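Long-range contact in 5-cytosine DNA methyltransferase (Entamoeba histolytica, PDB 3QV2), which probably transfers a methyl group from S-adenosylmethionine to C5 of cytosine in DNA or tRNA: residues Y112-P123 with E142-Y152. Sequence-based numbering, arbitrary orientation.
Sequences YRDILPYLINKP and EIYNILIKNQY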
loop_
_atom_site.group_PDB
_atom_site.type_symbol
_atom_site.label_atom_id
_atom_site.label_comp_id
_atom_site.label_asym_id
_atom_site.label_seq_id
_atom_site.Cartn_x
_atom_site.Cartn_y
_atom_site.Cartn_z
ATOM N N TYR A 112 0.752 -19.902 -3.819
ATOM C CA TYR A 112 0.312 -20.711 -2.686
ATOM C C TYR A 112 -0.076 -22.139 -3.074
ATOM O O TYR A 112 0.120 -23.072 -2.297
ATOM C CB TYR A 112 -0.824 -20.015 -1.929
ATOM C CG TYR A 112 -0.375 -18.777 -1.184
ATOM C CD1 TYR A 112 0.176 -18.872 0.087
ATOM C CD2 TYR A 112 -0.495 -17.514 -1.753
ATOM C CE1 TYR A 112 0.593 -17.746 0.771
ATOM C CE2 TYR A 112 -0.079 -16.382 -1.073
ATOM C CZ TYR A 112 0.464 -16.505 0.189
ATOM O OH TYR A 112 0.881 -15.386 0.876
ATOM N N ARG A 113 -0.621 -22.308 -4.275
ATOM C CA ARG A 113 -0.983 -23.636 -4.764
ATOM C C ARG A 113 0.248 -24.423 -5.197
ATOM O O ARG A 113 0.434 -25.573 -4.801
ATOM C CB ARG A 113 -1.935 -23.540 -5.957
ATOM C CG ARG A 113 -3.360 -23.136 -5.628
ATOM C CD ARG A 113 -4.158 -22.984 -6.914
ATOM N NE ARG A 113 -5.571 -22.709 -6.675
ATOM C CZ ARG A 113 -6.431 -22.364 -7.627
ATOM N NH1 ARG A 113 -6.017 -22.246 -8.882
ATOM N NH2 ARG A 113 -7.701 -22.131 -7.329
ATOM N N ASP A 114 1.084 -23.792 -6.015
ATOM C CA ASP A 114 2.132 -24.506 -6.732
ATOM C C ASP A 114 3.527 -24.392 -6.117
ATOM O O ASP A 114 4.387 -25.231 -6.376
ATOM C CB ASP A 114 2.165 -24.045 -8.192
ATOM C CG ASP A 114 0.807 -24.133 -8.860
ATOM O OD1 ASP A 114 0.028 -25.043 -8.508
ATOM O OD2 ASP A 114 0.513 -23.292 -9.735
ATOM N N ILE A 115 3.752 -23.364 -5.307
ATOM C CA ILE A 115 5.082 -23.123 -4.755
ATOM C C ILE A 115 5.213 -23.507 -3.282
ATOM O O ILE A 115 5.945 -24.434 -2.934
ATOM C CB ILE A 115 5.506 -21.649 -4.915
ATOM C CG1 ILE A 115 5.349 -21.204 -6.369
ATOM C CG2 ILE A 115 6.936 -21.452 -4.433
ATOM C CD1 ILE A 115 6.193 -21.994 -7.342
ATOM N N LEU A 116 4.495 -22.789 -2.426
ATOM C CA LEU A 116 4.639 -22.925 -0.976
ATOM C C LEU A 116 4.638 -24.366 -0.451
ATOM O O LEU A 116 5.509 -24.737 0.332
ATOM C CB LEU A 116 3.576 -22.086 -0.253
ATOM C CG LEU A 116 3.684 -21.964 1.270
ATOM C CD1 LEU A 116 3.190 -20.606 1.737
ATOM C CD2 LEU A 116 2.921 -23.083 1.964
ATOM N N PRO A 117 3.657 -25.181 -0.875
ATOM C CA PRO A 117 3.531 -26.533 -0.318
ATOM C C PRO A 117 4.680 -27.465 -0.696
ATOM O O PRO A 117 4.751 -28.571 -0.160
ATOM C CB PRO A 117 2.229 -27.050 -0.945
ATOM C CG PRO A 117 1.498 -25.826 -1.396
ATOM C CD PRO A 117 2.568 -24.877 -1.818
ATOM N N TYR A 118 5.560 -27.035 -1.594
ATOM C CA TYR A 118 6.609 -27.918 -2.097
ATOM C C TYR A 118 8.027 -27.456 -1.764
ATOM O O TYR A 118 8.991 -28.180 -2.003
ATOM C CB TYR A 118 6.448 -28.137 -3.607
ATOM C CG TYR A 118 5.116 -28.749 -3.981
ATOM C CD1 TYR A 118 4.897 -30.114 -3.851
ATOM C CD2 TYR A 118 4.076 -27.961 -4.455
ATOM C CE1 TYR A 118 3.679 -30.678 -4.188
ATOM C CE2 TYR A 118 2.857 -28.515 -4.795
ATOM C CZ TYR A 118 2.664 -29.872 -4.659
ATOM O OH TYR A 118 1.452 -30.431 -4.995
ATOM N N LEU A 119 8.152 -26.256 -1.205
ATOM C CA LEU A 119 9.455 -25.748 -0.790
ATOM C C LEU A 119 10.057 -26.624 0.302
ATOM O O LEU A 119 9.347 -27.095 1.190
ATOM C CB LEU A 119 9.335 -24.312 -0.273
ATOM C CG LEU A 119 8.904 -23.240 -1.276
ATOM C CD1 LEU A 119 8.681 -21.913 -0.571
ATOM C CD2 LEU A 119 9.937 -23.098 -2.376
ATOM N N ILE A 120 11.365 -26.845 0.228
ATOM C CA ILE A 120 12.074 -27.536 1.296
ATOM C C ILE A 120 11.985 -26.694 2.557
ATOM O O ILE A 120 11.735 -27.205 3.648
ATOM C CB ILE A 120 13.557 -27.757 0.946
ATOM C CG1 ILE A 120 13.692 -28.710 -0.242
ATOM C CG2 ILE A 120 14.307 -28.306 2.150
ATOM C CD1 ILE A 120 13.134 -30.090 0.020
ATOM N N ASN A 121 12.186 -25.390 2.393
ATOM C CA ASN A 121 12.090 -24.450 3.498
ATOM C C ASN A 121 11.007 -23.403 3.261
ATOM O O ASN A 121 11.235 -22.410 2.571
ATOM C CB ASN A 121 13.436 -23.763 3.733
ATOM C CG ASN A 121 14.532 -24.741 4.105
ATOM O OD1 ASN A 121 15.561 -24.824 3.435
ATOM N ND2 ASN A 121 14.315 -25.490 5.180
ATOM N N LYS A 122 9.828 -23.632 3.829
ATOM C CA LYS A 122 8.751 -22.655 3.752
ATOM C C LYS A 122 9.191 -21.371 4.437
ATOM O O LYS A 122 9.901 -21.417 5.441
ATOM C CB LYS A 122 7.489 -23.196 4.425
ATOM C CG LYS A 122 6.826 -24.343 3.677
ATOM C CD LYS A 122 5.552 -24.809 4.370
ATOM C CE LYS A 122 5.854 -25.510 5.685
ATOM N NZ LYS A 122 6.551 -26.811 5.479
ATOM N N PRO A 123 8.776 -20.215 3.894
ATOM C CA PRO A 123 9.093 -18.929 4.525
ATOM C C PRO A 123 8.577 -18.897 5.958
ATOM O O PRO A 123 7.418 -19.233 6.199
ATOM C CB PRO A 123 8.338 -17.913 3.658
ATOM C CG PRO A 123 7.319 -18.712 2.907
ATOM C CD PRO A 123 7.946 -20.050 2.691
ATOM N N GLU A 142 -9.071 -20.008 0.029
ATOM C CA GLU A 142 -8.209 -21.110 -0.376
ATOM C C GLU A 142 -6.790 -20.918 0.149
ATOM O O GLU A 142 -6.170 -21.861 0.641
ATOM C CB GLU A 142 -8.203 -21.244 -1.901
ATOM C CG GLU A 142 -7.440 -22.449 -2.424
ATOM C CD GLU A 142 -7.562 -22.599 -3.929
ATOM O OE1 GLU A 142 -8.372 -21.868 -4.537
ATOM O OE2 GLU A 142 -6.849 -23.448 -4.503
ATOM N N ILE A 143 -6.280 -19.695 0.043
ATOM C CA ILE A 143 -4.953 -19.376 0.561
ATOM C C ILE A 143 -4.876 -19.656 2.060
ATOM O O ILE A 143 -3.877 -20.180 2.553
ATOM C CB ILE A 143 -4.573 -17.906 0.283
ATOM C CG1 ILE A 143 -4.323 -17.692 -1.212
ATOM C CG2 ILE A 143 -3.347 -17.511 1.088
ATOM C CD1 ILE A 143 -4.016 -16.257 -1.582
ATOM N N TYR A 144 -5.942 -19.312 2.777
ATOM C CA TYR A 144 -6.018 -19.558 4.212
ATOM C C TYR A 144 -5.915 -21.050 4.505
ATOM O O TYR A 144 -5.131 -21.471 5.355
ATOM C CB TYR A 144 -7.319 -18.992 4.787
ATOM C CG TYR A 144 -7.450 -19.148 6.287
ATOM C CD1 TYR A 144 -6.982 -18.165 7.151
ATOM C CD2 TYR A 144 -8.045 -20.274 6.839
ATOM C CE1 TYR A 144 -7.101 -18.302 8.521
ATOM C CE2 TYR A 144 -8.168 -20.420 8.207
ATOM C CZ TYR A 144 -7.694 -19.431 9.045
ATOM O OH TYR A 144 -7.811 -19.568 10.409
ATOM N N ASN A 145 -6.708 -21.845 3.794
ATOM C CA ASN A 145 -6.670 -23.296 3.944
ATOM C C ASN A 145 -5.283 -23.865 3.666
ATOM O O ASN A 145 -4.785 -24.699 4.420
ATOM C CB ASN A 145 -7.708 -23.963 3.037
ATOM C CG ASN A 145 -9.129 -23.769 3.531
ATOM O OD1 ASN A 145 -9.384 -23.757 4.736
ATOM N ND2 ASN A 145 -10.063 -23.615 2.600
ATOM N N ILE A 146 -4.664 -23.412 2.579
ATOM C CA ILE A 146 -3.327 -23.866 2.222
ATOM C C ILE A 146 -2.332 -23.557 3.337
ATOM O O ILE A 146 -1.573 -24.428 3.764
ATOM C CB ILE A 146 -2.838 -23.223 0.912
ATOM C CG1 ILE A 146 -3.671 -23.717 -0.273
ATOM C CG2 ILE A 146 -1.368 -23.529 0.686
ATOM C CD1 ILE A 146 -3.268 -23.110 -1.598
ATOM N N LEU A 147 -2.345 -22.315 3.809
ATOM C CA LEU A 147 -1.465 -21.901 4.895
ATOM C C LEU A 147 -1.675 -22.760 6.138
ATOM O O LEU A 147 -0.713 -23.211 6.759
ATOM C CB LEU A 147 -1.679 -20.423 5.231
ATOM C CG LEU A 147 -1.186 -19.420 4.185
ATOM C CD1 LEU A 147 -1.582 -18.002 4.563
ATOM C CD2 LEU A 147 0.321 -19.531 4.016
ATOM N N ILE A 148 -2.935 -22.987 6.496
ATOM C CA ILE A 148 -3.264 -23.822 7.646
ATOM C C ILE A 148 -2.729 -25.239 7.471
ATOM O O ILE A 148 -2.087 -25.786 8.368
ATOM C CB ILE A 148 -4.783 -23.879 7.889
ATOM C CG1 ILE A 148 -5.278 -22.549 8.460
ATOM C CG2 ILE A 148 -5.126 -25.015 8.839
ATOM C CD1 ILE A 148 -4.615 -22.169 9.767
ATOM N N LYS A 149 -2.997 -25.825 6.309
ATOM C CA LYS A 149 -2.543 -27.177 6.013
ATOM C C LYS A 149 -1.021 -27.275 6.062
ATOM O O LYS A 149 -0.466 -28.333 6.359
ATOM C CB LYS A 149 -3.064 -27.630 4.646
ATOM C CG LYS A 149 -2.582 -29.009 4.223
ATOM C CD LYS A 149 -3.172 -29.416 2.885
ATOM C CE LYS A 149 -2.585 -30.735 2.404
ATOM N NZ LYS A 149 -1.109 -30.651 2.212
ATOM N N ASN A 150 -0.346 -26.165 5.777
ATOM C CA ASN A 150 1.113 -26.137 5.813
ATOM C C ASN A 150 1.682 -25.615 7.133
ATOM O O ASN A 150 2.803 -25.107 7.178
ATOM C CB ASN A 150 1.677 -25.350 4.626
ATOM C CG ASN A 150 1.544 -26.100 3.314
ATOM O OD1 ASN A 150 2.428 -26.867 2.931
ATOM N ND2 ASN A 150 0.432 -25.887 2.620
ATOM N N GLN A 151 0.893 -25.742 8.198
ATOM C CA GLN A 151 1.357 -25.509 9.566
ATOM C C GLN A 151 1.613 -24.045 9.934
ATOM O O GLN A 151 2.442 -23.756 10.796
ATOM C CB GLN A 151 2.616 -26.339 9.851
ATOM C CG GLN A 151 2.538 -27.787 9.384
ATOM C CD GLN A 151 1.432 -28.571 10.063
ATOM O OE1 GLN A 151 0.691 -28.036 10.886
ATOM N NE2 GLN A 151 1.318 -29.850 9.723
ATOM N N TYR A 152 0.898 -23.127 9.291
ATOM C CA TYR A 152 1.054 -21.706 9.585
ATOM C C TYR A 152 0.072 -21.229 10.647
ATOM O O TYR A 152 -1.057 -21.713 10.726
ATOM C CB TYR A 152 0.875 -20.865 8.318
ATOM C CG TYR A 152 2.103 -20.783 7.441
ATOM C CD1 TYR A 152 3.059 -19.793 7.641
ATOM C CD2 TYR A 152 2.305 -21.686 6.409
ATOM C CE1 TYR A 152 4.183 -19.710 6.841
ATOM C CE2 TYR A 152 3.425 -21.613 5.603
ATOM C CZ TYR A 152 4.360 -20.625 5.822
ATOM O OH TYR A 152 5.476 -20.547 5.023
HETATM O O HOH W 1 4.489 -28.275 4.039
#
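Tyr112 and Ile143 illustrate how a ring is fitted to a neighbouring helix. At the root of the tyrosine, CB meets CD1 of Ile146 at 4.0 Å. Further out, the ring takes CG2 of Ile143 over its centre, 3.8 Å from the centroid and 4° off the normal, a CH-pi contact. CD2 lies against CD1 of the same isoleucine, CE1 at the ring's edge touches Leu147 CD2 (3.7 Å), and CZ is still 4.0 Å from Ile143 CG2. With CG anti to the carbonyl carbon (chi1 -69°), the ring is laid against the Ile143 side chain.

Leu147 CD2 also packs on Leu116 CD1, and the other branch of Leu116, its CD2, presses on CG of Asn150. Its own helix holds that amide: ND2 donates from above the carbonyl plane to Ile146 O (2.7 Å), which also accepts Asn150 N, while OD1 takes a hydrogen from a water that accepts from Lys122 NZ. Polar ties mark both ends. At one, a salt bridge joins Arg113 side-on to Glu142: NE meets OE2 at 2.6 Å from above the carboxylate plane, and NH2 reaches the syn lone pair of OE1 at 2.9 Å. At the other, a Schellman motif (Tyr152 N to Leu147 O, Gln151 N to Ile148 O) ends helix 138-149, and Tyr152 OH donates in plane to a lone pair of Pro123 O (2.6 Å).

Helices 106-115 and 138-149 thus pack side by side in the Rossmann-like domain; Ile126 of strand 125-130 touches Tyr112, Leu116 and Tyr152, while from strand 79-82 Met82 touches Tyr112 and Trp80 touches Leu116.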